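PDB 4LD1: centrosomal P4.1-associated protein, which is a homodimer-forming centrosome assembly and centriole elongation protein that probably binds tubulin, this chain being its C-terminal G-box domain, built of antiparallel beta strands. Local coordinates for residues T115-I119 with I130-T134. Sequence-based numbering, arbitrary orientation.
Sequences TDGTI and IQFNT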
loop_
_atom_site.group_PDB
_atom_site.type_symbol
_atom_site.label_atom_id
_atom_site.label_comp_id
_atom_site.label_asym_id
_atom_site.label_seq_id
_atom_site.Cartn_x
_atom_site.Cartn_y
_atom_site.Cartn_z
ATOM N N THR A 115 -12.226 5.745 3.757
ATOM C CA THR A 115 -12.427 5.848 5.198
ATOM C C THR A 115 -13.900 5.728 5.621
ATOM O O THR A 115 -14.189 5.330 6.748
ATOM C CB THR A 115 -11.833 7.146 5.746
ATOM O OG1 THR A 115 -12.425 8.278 5.100
ATOM C CG2 THR A 115 -10.350 7.169 5.492
ATOM N N ASP A 116 -14.832 6.036 4.721
ATOM C CA ASP A 116 -16.258 5.880 5.041
ATOM C C ASP A 116 -16.829 4.470 4.786
ATOM O O ASP A 116 -18.041 4.240 4.944
ATOM C CB ASP A 116 -17.075 6.954 4.315
ATOM C CG ASP A 116 -17.283 6.663 2.832
ATOM O OD1 ASP A 116 -16.645 5.737 2.261
ATOM O OD2 ASP A 116 -18.114 7.394 2.236
ATOM N N GLY A 117 -15.956 3.556 4.374
ATOM C CA GLY A 117 -16.291 2.151 4.215
ATOM C C GLY A 117 -16.588 1.752 2.784
ATOM O O GLY A 117 -16.712 0.575 2.493
ATOM N N THR A 118 -16.679 2.735 1.892
ATOM C CA THR A 118 -16.862 2.468 0.480
ATOM C C THR A 118 -15.758 1.558 -0.032
ATOM O O THR A 118 -14.591 1.770 0.278
ATOM C CB THR A 118 -16.843 3.781 -0.321
ATOM O OG1 THR A 118 -17.863 4.653 0.176
ATOM C CG2 THR A 118 -17.063 3.534 -1.802
ATOM N N ILE A 119 -16.136 0.556 -0.814
ATOM C CA ILE A 119 -15.178 -0.313 -1.471
ATOM C C ILE A 119 -15.355 -0.198 -2.976
ATOM O O ILE A 119 -16.474 -0.319 -3.490
ATOM C CB ILE A 119 -15.381 -1.789 -1.066
ATOM C CG1 ILE A 119 -15.443 -1.929 0.456
ATOM C CG2 ILE A 119 -14.314 -2.679 -1.697
ATOM C CD1 ILE A 119 -15.876 -3.302 0.928
ATOM N N ILE A 130 -18.751 -1.641 -6.876
ATOM C CA ILE A 130 -18.717 -0.686 -5.805
ATOM C C ILE A 130 -19.692 -1.141 -4.730
ATOM O O ILE A 130 -20.832 -1.490 -5.027
ATOM C CB ILE A 130 -19.129 0.719 -6.269
ATOM C CG1 ILE A 130 -18.238 1.194 -7.417
ATOM C CG2 ILE A 130 -19.060 1.705 -5.104
ATOM C CD1 ILE A 130 -18.814 2.358 -8.179
ATOM N N GLN A 131 -19.216 -1.180 -3.490
ATOM C CA GLN A 131 -20.083 -1.282 -2.334
ATOM C C GLN A 131 -20.057 0.075 -1.639
ATOM O O GLN A 131 -19.050 0.495 -1.072
ATOM C CB GLN A 131 -19.653 -2.402 -1.396
ATOM C CG GLN A 131 -20.622 -2.629 -0.222
ATOM C CD GLN A 131 -20.200 -3.791 0.645
ATOM O OE1 GLN A 131 -20.363 -4.946 0.269
ATOM N NE2 GLN A 131 -19.604 -3.491 1.780
ATOM N N PHE A 132 -21.175 0.768 -1.715
ATOM C CA PHE A 132 -21.281 2.111 -1.173
ATOM C C PHE A 132 -21.218 2.096 0.352
ATOM O O PHE A 132 -21.340 1.038 0.991
ATOM C CB PHE A 132 -22.584 2.746 -1.645
ATOM C CG PHE A 132 -22.671 2.893 -3.129
ATOM C CD1 PHE A 132 -21.918 3.841 -3.786
ATOM C CD2 PHE A 132 -23.561 2.126 -3.865
ATOM C CE1 PHE A 132 -22.004 3.986 -5.145
ATOM C CE2 PHE A 132 -23.652 2.271 -5.229
ATOM C CZ PHE A 132 -22.874 3.205 -5.870
ATOM N N ASN A 133 -21.078 3.279 0.935
ATOM C CA ASN A 133 -21.156 3.422 2.384
ATOM C C ASN A 133 -22.450 2.869 2.973
ATOM O O ASN A 133 -22.474 2.475 4.123
ATOM C CB ASN A 133 -20.946 4.879 2.818
ATOM C CG ASN A 133 -21.862 5.871 2.100
ATOM O OD1 ASN A 133 -22.716 5.517 1.297
ATOM N ND2 ASN A 133 -21.667 7.140 2.404
ATOM N N THR A 134 -23.500 2.826 2.159
ATOM C CA THR A 134 -24.816 2.326 2.565
ATOM C C THR A 134 -24.903 0.798 2.592
ATOM O O THR A 134 -25.909 0.246 3.016
ATOM C CB THR A 134 -25.859 2.755 1.568
ATOM O OG1 THR A 134 -25.507 2.234 0.284
ATOM C CG2 THR A 134 -25.971 4.283 1.493
HETATM O O HOH W 1 -19.095 -0.555 1.998
HETATM O O HOH W 2 -20.270 5.285 -0.883
#
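Ile119 and Gln131 face each other as an antiparallel hydrogen-bonded pair where strands 119-122 and 128-131 meet in the G-box, a long single-layer run of antiparallel strands. Ile119 N gives its hydrogen to Gln131 O at 2.9 Å, and Gln131 N returns one to Ile119 O at the same length, both in the plane of the accepting carbonyl. Each oxygen also takes a CA-H...O contact, Gln131 O from Thr118 CA and Ile119 O from Ile130 CA at 3.2 Å.

Thr118 closes the turn ahead of the strand. From CB, with OG1 beside the backbone N (chi1 -57°), the two branches part: Thr118 CG2 lies 3.7 Å from Gln131 O, while Thr118 OG1 gives its proton to Asp116 OD1 at 2.6 Å, on the syn side but tilted out of the carboxylate plane. Thr118 N donates to Asp116 OD1 at 3.0 Å, from the same face, making an Asx turn; two bonds from Thr118 therefore grip Asp116 OD1 and fix the carboxylate's rotation. OG1 still accepts from water 2, which in turn accepts from Asn133 N and so links the loop 115-118 to the turn after strand 128-131. Asp116 OD2 merely passes Asn133 ND2, their planes 45° apart.

On the sheet face shared with Ile119, the extended Gln131 side chain, its CG anti to the backbone N (chi1 -175°), runs alongside the isoleucine. Arg137 NE on the next strand holds OE1. The amide nitrogen turns to the isoleucine and a water: Gln131 NE2 comes 3.8 Å from Ile119 CD1 and donates to water 1 at 3.0 Å.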